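Local coordinates for GTPase activator-like protein (Chaetomium thermophilum, PDB 5HIU) that is the N-terminal, helical part of a TSC2 relative, a larger protein that probably acts as a GTPase activator, at residues 205-208 and 209-213; 236-240 and 241-245; 359-362 and 363-367. All coordinates share one frame; numbering follows the deposited sequence.

Contact 1 (205-208 and 209-213); sequences DVIA and GLIDM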
loop_
_atom_site.group_PDB
_atom_site.type_symbol
_atom_site.label_atom_id
_atom_site.label_comp_id
_atom_site.label_asym_id
_atom_site.label_seq_id
_atom_site.Cartn_x
_atom_site.Cartn_y
_atom_site.Cartn_z
ATOM N N ASP A 205 15.489 7.943 6.270
ATOM C CA ASP A 205 15.986 7.611 4.946
ATOM C C ASP A 205 15.708 6.160 4.555
ATOM O O ASP A 205 15.598 5.858 3.368
ATOM C CB ASP A 205 17.486 7.899 4.857
ATOM C CG ASP A 205 17.970 8.059 3.417
ATOM O OD1 ASP A 205 17.501 7.328 2.525
ATOM O OD2 ASP A 205 18.828 8.925 3.172
ATOM N N VAL A 206 15.603 5.260 5.530
ATOM C CA VAL A 206 15.265 3.867 5.228
ATOM C C VAL A 206 13.777 3.781 4.888
ATOM O O VAL A 206 13.364 2.999 4.031
ATOM C CB VAL A 206 15.592 2.915 6.399
ATOM C CG1 VAL A 206 15.227 1.471 6.061
ATOM C CG2 VAL A 206 17.077 2.998 6.740
ATOM N N ILE A 207 12.982 4.610 5.549
ATOM C CA ILE A 207 11.563 4.672 5.285
ATOM C C ILE A 207 11.294 5.216 3.887
ATOM O O ILE A 207 10.413 4.720 3.160
ATOM C CB ILE A 207 10.844 5.496 6.369
ATOM C CG1 ILE A 207 10.864 4.735 7.700
ATOM C CG2 ILE A 207 9.405 5.795 5.966
ATOM C CD1 ILE A 207 10.223 3.355 7.649
ATOM N N ALA A 208 12.052 6.227 3.509
ATOM C CA ALA A 208 12.027 6.702 2.134
ATOM C C ALA A 208 12.287 5.515 1.212
ATOM O O ALA A 208 11.529 5.278 0.266
ATOM C CB ALA A 208 13.060 7.787 1.926
ATOM N N GLY A 209 13.313 4.727 1.522
ATOM C CA GLY A 209 13.600 3.537 0.733
ATOM C C GLY A 209 12.448 2.531 0.746
ATOM O O GLY A 209 12.053 1.952 -0.283
ATOM N N LEU A 210 11.902 2.299 1.924
ATOM C CA LEU A 210 10.883 1.292 2.043
ATOM C C LEU A 210 9.664 1.712 1.229
ATOM O O LEU A 210 9.151 0.924 0.450
ATOM C CB LEU A 210 10.535 1.071 3.501
ATOM C CG LEU A 210 9.344 0.157 3.723
ATOM C CD1 LEU A 210 9.494 -1.198 3.031
ATOM C CD2 LEU A 210 9.164 -0.004 5.219
ATOM N N ILE A 211 9.244 2.967 1.382
ATOM C CA ILE A 211 8.100 3.495 0.653
ATOM C C ILE A 211 8.244 3.307 -0.845
ATOM O O ILE A 211 7.326 2.780 -1.481
ATOM C CB ILE A 211 7.870 4.984 0.967
ATOM C CG1 ILE A 211 7.280 5.135 2.371
ATOM C CG2 ILE A 211 6.917 5.618 -0.035
ATOM C CD1 ILE A 211 7.591 6.472 3.018
ATOM N N ASP A 212 9.386 3.730 -1.403
ATOM C CA ASP A 212 9.666 3.551 -2.842
ATOM C C ASP A 212 9.444 2.119 -3.289
ATOM O O ASP A 212 8.827 1.853 -4.320
ATOM C CB ASP A 212 11.125 3.900 -3.190
ATOM C CG ASP A 212 11.439 5.352 -3.009
ATOM O OD1 ASP A 212 10.516 6.146 -2.751
ATOM O OD2 ASP A 212 12.626 5.708 -3.115
ATOM N N MET A 213 9.983 1.200 -2.513
ATOM C CA MET A 213 9.911 -0.209 -2.849
ATOM C C MET A 213 8.448 -0.694 -2.926
ATOM O O MET A 213 8.079 -1.426 -3.854
ATOM C CB MET A 213 10.693 -0.994 -1.793
ATOM C CG MET A 213 10.963 -2.451 -2.092
ATOM S SD MET A 213 11.983 -2.658 -3.548
ATOM C CE MET A 213 10.780 -3.212 -4.764
#

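Contact 2 (236-240 and 241-245); sequences SLVTF and GSIPT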
loop_
_atom_site.group_PDB
_atom_site.type_symbol
_atom_site.label_atom_id
_atom_site.label_comp_id
_atom_site.label_asym_id
_atom_site.label_seq_id
_atom_site.Cartn_x
_atom_site.Cartn_y
_atom_site.Cartn_z
ATOM N N SER A 236 0.258 0.815 7.976
ATOM C CA SER A 236 1.080 0.666 9.141
ATOM C C SER A 236 1.938 1.874 9.308
ATOM O O SER A 236 2.033 2.424 10.411
ATOM C CB SER A 236 1.985 -0.541 9.037
ATOM O OG SER A 236 1.347 -1.649 9.605
ATOM N N LEU A 237 2.597 2.280 8.228
ATOM C CA LEU A 237 3.475 3.413 8.338
ATOM C C LEU A 237 2.706 4.540 8.963
ATOM O O LEU A 237 3.098 5.060 10.015
ATOM C CB LEU A 237 4.037 3.840 6.995
ATOM C CG LEU A 237 5.222 3.013 6.530
ATOM C CD1 LEU A 237 5.789 3.641 5.269
ATOM C CD2 LEU A 237 6.310 2.930 7.590
ATOM N N VAL A 238 1.584 4.891 8.348
ATOM C CA VAL A 238 0.843 6.062 8.809
ATOM C C VAL A 238 0.263 5.840 10.194
ATOM O O VAL A 238 0.220 6.743 10.986
ATOM C CB VAL A 238 -0.232 6.552 7.809
ATOM C CG1 VAL A 238 0.417 6.958 6.495
ATOM C CG2 VAL A 238 -1.289 5.500 7.556
ATOM N N THR A 239 -0.170 4.636 10.498
ATOM C CA THR A 239 -0.753 4.394 11.793
ATOM C C THR A 239 0.320 4.487 12.875
ATOM O O THR A 239 0.101 5.120 13.907
ATOM C CB THR A 239 -1.462 3.021 11.854
ATOM O OG1 THR A 239 -2.405 2.897 10.787
ATOM C CG2 THR A 239 -2.218 2.862 13.141
ATOM N N PHE A 240 1.483 3.886 12.650
ATOM C CA PHE A 240 2.485 3.745 13.741
ATOM C C PHE A 240 3.768 4.558 13.640
ATOM O O PHE A 240 4.489 4.653 14.608
ATOM C CB PHE A 240 2.848 2.288 13.913
ATOM C CG PHE A 240 1.670 1.420 14.217
ATOM C CD1 PHE A 240 1.048 1.493 15.452
ATOM C CD2 PHE A 240 1.172 0.535 13.267
ATOM C CE1 PHE A 240 -0.051 0.695 15.734
ATOM C CE2 PHE A 240 0.074 -0.267 13.553
ATOM C CZ PHE A 240 -0.536 -0.185 14.776
ATOM N N GLY A 241 4.037 5.140 12.480
ATOM C CA GLY A 241 5.178 6.021 12.271
ATOM C C GLY A 241 4.757 7.194 11.413
ATOM O O GLY A 241 3.724 7.827 11.691
ATOM N N SER A 242 5.529 7.472 10.356
ATOM C CA SER A 242 5.243 8.597 9.458
ATOM C C SER A 242 5.830 8.472 8.067
ATOM O O SER A 242 6.914 7.962 7.881
ATOM C CB SER A 242 5.734 9.903 10.046
ATOM O OG SER A 242 5.636 10.943 9.083
ATOM N N ILE A 243 5.059 8.945 7.102
ATOM C CA ILE A 243 5.479 9.165 5.735
ATOM C C ILE A 243 6.161 10.550 5.638
ATOM O O ILE A 243 5.579 11.570 6.007
ATOM C CB ILE A 243 4.257 9.139 4.800
ATOM C CG1 ILE A 243 3.612 7.766 4.824
ATOM C CG2 ILE A 243 4.636 9.475 3.369
ATOM C CD1 ILE A 243 2.285 7.736 4.092
ATOM N N PRO A 244 7.396 10.596 5.132
ATOM C CA PRO A 244 8.037 11.892 4.988
ATOM C C PRO A 244 7.319 12.718 3.942
ATOM O O PRO A 244 6.735 12.149 3.029
ATOM C CB PRO A 244 9.446 11.539 4.502
ATOM C CG PRO A 244 9.642 10.090 4.816
ATOM C CD PRO A 244 8.279 9.487 4.721
ATOM N N THR A 245 7.390 14.042 4.061
ATOM C CA THR A 245 6.639 14.948 3.191
ATOM C C THR A 245 6.883 14.690 1.696
ATOM O O THR A 245 5.938 14.625 0.908
ATOM C CB THR A 245 6.908 16.444 3.521
ATOM O OG1 THR A 245 8.284 16.764 3.295
ATOM C CG2 THR A 245 6.545 16.772 4.985
#

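Contact 3 (359-362 and 363-367); sequences LRLI and NSLFH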
loop_
_atom_site.group_PDB
_atom_site.type_symbol
_atom_site.label_atom_id
_atom_site.label_comp_id
_atom_site.label_asym_id
_atom_site.label_seq_id
_atom_site.Cartn_x
_atom_site.Cartn_y
_atom_site.Cartn_z
ATOM N N LEU A 359 -18.938 14.844 -13.397
ATOM C CA LEU A 359 -20.328 15.007 -13.029
ATOM C C LEU A 359 -20.633 14.340 -11.700
ATOM O O LEU A 359 -21.283 14.936 -10.843
ATOM C CB LEU A 359 -21.265 14.426 -14.100
ATOM C CG LEU A 359 -21.466 15.167 -15.435
ATOM C CD1 LEU A 359 -22.592 14.529 -16.253
ATOM C CD2 LEU A 359 -21.760 16.644 -15.210
ATOM N N ARG A 360 -20.194 13.101 -11.526
ATOM C CA ARG A 360 -20.556 12.340 -10.317
ATOM C C ARG A 360 -20.087 13.069 -9.065
ATOM O O ARG A 360 -20.784 13.100 -8.058
ATOM C CB ARG A 360 -20.052 10.878 -10.377
ATOM C CG ARG A 360 -20.040 10.155 -9.022
ATOM C CD ARG A 360 -20.483 8.697 -9.022
ATOM N NE ARG A 360 -19.756 7.893 -10.010
ATOM C CZ ARG A 360 -20.329 7.110 -10.930
ATOM N NH1 ARG A 360 -21.656 6.965 -10.992
ATOM N NH2 ARG A 360 -19.567 6.443 -11.790
ATOM N N LEU A 361 -18.917 13.678 -9.154
ATOM C CA LEU A 361 -18.392 14.523 -8.084
ATOM C C LEU A 361 -19.357 15.673 -7.834
ATOM O O LEU A 361 -19.907 15.814 -6.737
ATOM C CB LEU A 361 -17.002 15.064 -8.467
ATOM C CG LEU A 361 -16.178 15.709 -7.359
ATOM C CD1 LEU A 361 -14.702 15.571 -7.666
ATOM C CD2 LEU A 361 -16.532 17.172 -7.111
ATOM N N ILE A 362 -19.604 16.452 -8.881
ATOM C CA ILE A 362 -20.496 17.601 -8.795
ATOM C C ILE A 362 -21.850 17.148 -8.260
ATOM O O ILE A 362 -22.424 17.795 -7.398
ATOM C CB ILE A 362 -20.629 18.338 -10.147
ATOM C CG1 ILE A 362 -19.268 18.923 -10.579
ATOM C CG2 ILE A 362 -21.641 19.475 -10.046
ATOM C CD1 ILE A 362 -19.262 19.493 -11.988
ATOM N N ASN A 363 -22.334 16.004 -8.703
ATOM C CA ASN A 363 -23.597 15.510 -8.175
ATOM C C ASN A 363 -23.556 15.184 -6.697
ATOM O O ASN A 363 -24.568 15.271 -6.026
ATOM C CB ASN A 363 -24.057 14.293 -8.944
ATOM C CG ASN A 363 -24.914 14.659 -10.117
ATOM O OD1 ASN A 363 -25.889 15.385 -9.963
ATOM N ND2 ASN A 363 -24.564 14.165 -11.299
ATOM N N SER A 364 -22.394 14.805 -6.188
ATOM C CA SER A 364 -22.271 14.519 -4.769
ATOM C C SER A 364 -22.141 15.799 -3.946
ATOM O O SER A 364 -22.360 15.778 -2.730
ATOM C CB SER A 364 -21.066 13.629 -4.498
ATOM O OG SER A 364 -19.890 14.327 -4.837
ATOM N N LEU A 365 -21.750 16.893 -4.596
ATOM C CA LEU A 365 -21.756 18.217 -3.963
ATOM C C LEU A 365 -23.162 18.797 -3.752
ATOM O O LEU A 365 -23.424 19.409 -2.729
ATOM C CB LEU A 365 -20.945 19.198 -4.785
ATOM C CG LEU A 365 -19.450 18.989 -4.757
ATOM C CD1 LEU A 365 -18.821 20.074 -5.607
ATOM C CD2 LEU A 365 -18.879 19.019 -3.343
ATOM N N PHE A 366 -24.054 18.625 -4.719
ATOM C CA PHE A 366 -25.383 19.187 -4.607
ATOM C C PHE A 366 -26.313 18.304 -3.792
ATOM O O PHE A 366 -27.332 18.780 -3.287
ATOM C CB PHE A 366 -25.971 19.456 -5.987
ATOM C CG PHE A 366 -25.385 20.657 -6.664
ATOM C CD1 PHE A 366 -25.906 21.919 -6.431
ATOM C CD2 PHE A 366 -24.319 20.527 -7.531
ATOM C CE1 PHE A 366 -25.361 23.032 -7.047
ATOM C CE2 PHE A 366 -23.773 21.632 -8.151
ATOM C CZ PHE A 366 -24.292 22.889 -7.911
ATOM N N HIS A 367 -25.981 17.020 -3.680
ATOM C CA HIS A 367 -26.741 16.085 -2.838
ATOM C C HIS A 367 -25.777 15.155 -2.123
ATOM O O HIS A 367 -25.016 14.453 -2.761
ATOM C CB HIS A 367 -27.731 15.263 -3.682
ATOM C CG HIS A 367 -28.867 14.679 -2.892
ATOM N ND1 HIS A 367 -30.069 14.326 -3.468
ATOM C CD2 HIS A 367 -28.994 14.411 -1.569
ATOM C CE1 HIS A 367 -30.880 13.850 -2.539
ATOM N NE2 HIS A 367 -30.252 13.893 -1.377
#

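Contact 1 (205-208 and 209-213)
Ile207 and Ile211, one helical turn apart, meet through methyl groups: the branch methyl CG2 of Ile207 lies 3.5 Å from the end methyl CD1 of Ile211, and the two side chains cross at a slant. With CG1 beside the backbone N (chi1 -74°), Ile211 turns CD1 back along the helix, where it also rests 3.3 Å from Ile207 O. A looser apolar contact joins Ile207 CD1 to Leu210 CD2 at 4.3 Å.

The backbone bonds are those of an alpha-helix, four successive i to i+4 links. Ile211 N to Ile207 O (2.8 Å) and Asp212 N to Ala208 O (3.1 Å) are nearly straight at the hydrogen. These residues belong to helix 204-219 in an all-helical chain. Ile207 and Ile211 pack on Leu237 of helix 224-240 and on Pro244 in the loop beyond it, while Leu210, also buried, packs on Leu147 of helix 139-163.

On the polar side, Asp212 folds its carboxylate back over the preceding turn, with OD1 3.3 Å from Ala208 O. These are two acceptors and do not bond; OD1 forms a salt bridge with Lys247 NZ of helix 245-261, which probably eases the close approach of the two oxygens.

Contact 2 (236-240 and 241-245)
Val238 and Ile243 lie side by side and point the same way, bringing the last turn of helix 224-240 against the loop that follows. CG1 of Ile243 sits 3.7 Å from CG1 of Val238; the modelled approach of the Ile243 end methyl is closer still, but too short to be trusted. Beside the backbone N of Val238 (chi1 -61°), CG1 is the branch turned to the isoleucine, and the valine also touches Ile275 and Ile276 of helix 266-277. Leu237, which is buried, packs on Ile195 of helix 179-198 and on Phe199.

The opposite character belongs to Thr239 and Phe240, which are exposed. Here the phenyl ring has CG2 of Thr239 over the centre of one face, 3.8 Å above its plane, a CH-pi type of approach between neighbours in sequence. The hydroxyl of Thr239 bonds back to Glu235 O in the preceding turn, and Ser242 OG makes a weak bond to Ile243 O at 3.1 Å.

At the exit from the helix, Gly241 N donates to Leu237 O over 2.6 Å, with 149° at the hydrogen. Gly241 then leaves helical geometry, and Ser242 N, 3.4 Å from Leu237 O, is too poorly angled to bond it. The helical bonding therefore stops at Gly241, while how closely Ile243 packs on Val238 remains doubtful.

Contact 3 (359-362 and 363-367)
Ser364 and Leu361 meet at a single carbonyl near the C-terminal end of helix 352-366, one of the helices of this all-helical N-terminal region. The serine OG lies between its backbone N and carbonyl carbon (chi1 65°), which folds the hydroxyl back onto the preceding turn. From there it probably bonds Leu361 O, although the modelled length of 2.4 Å is very short and doubtful in detail. The same oxygen accepts Leu365 N at 3.0 Å, and a weak bond from Ser364 N.

Beyond the polar group, Leu361 and Leu365 run side by side and point the same way, CD2 of Leu361 meeting CD1 of Leu365 at 4.0 Å. Leu361 continues onto Leu319 of helix 302-322, while Leu365 faces Leu377 in a loop.

Ile362 and Phe366 form the second apolar pair. The isoleucine CG2 arrives in the plane of the phenyl ring at its edge, 3.6 Å from CE2. Placed beside its own backbone N (chi1 -75°), the phenyl group is directed back along the helix, which brings CD2 to 3.3 Å from Ile362 O, again at the ring edge. Farther out the ring meets Trp382 edge-to-face and also packs on Phe386, joining this helix end to helix 383-391.

Asn363 occupies another side of the helix. Its side-chain ND2 donates to Gln426 OE1 of helix 423-441, and its backbone N donates to Leu359 O at 2.6 Å. His367 is the first residue to leave helical geometry, yet its N still reaches Asn363 O at 3.2 Å.

Along the chain the three contacts come in series, all within the DUF3384 family region. Contact 1 lies on helix 204-219, contact 2 at the end of helix 224-240 and in the loop after it, and their centres are 11 Å apart. They touch directly: Ile211 CG1 lies 3.6 Å from Leu237 CD1, and Ile211 CD1 is 3.5 Å from Pro244 CD, so the loop leaving the second helix is packed against the first. Contact 3, on helix 352-366, has its centre about 37 Å from that of contact 1 and 32 Å from that of contact 2; held by its own neighbouring helices, it belongs to another part of the elongated helical array.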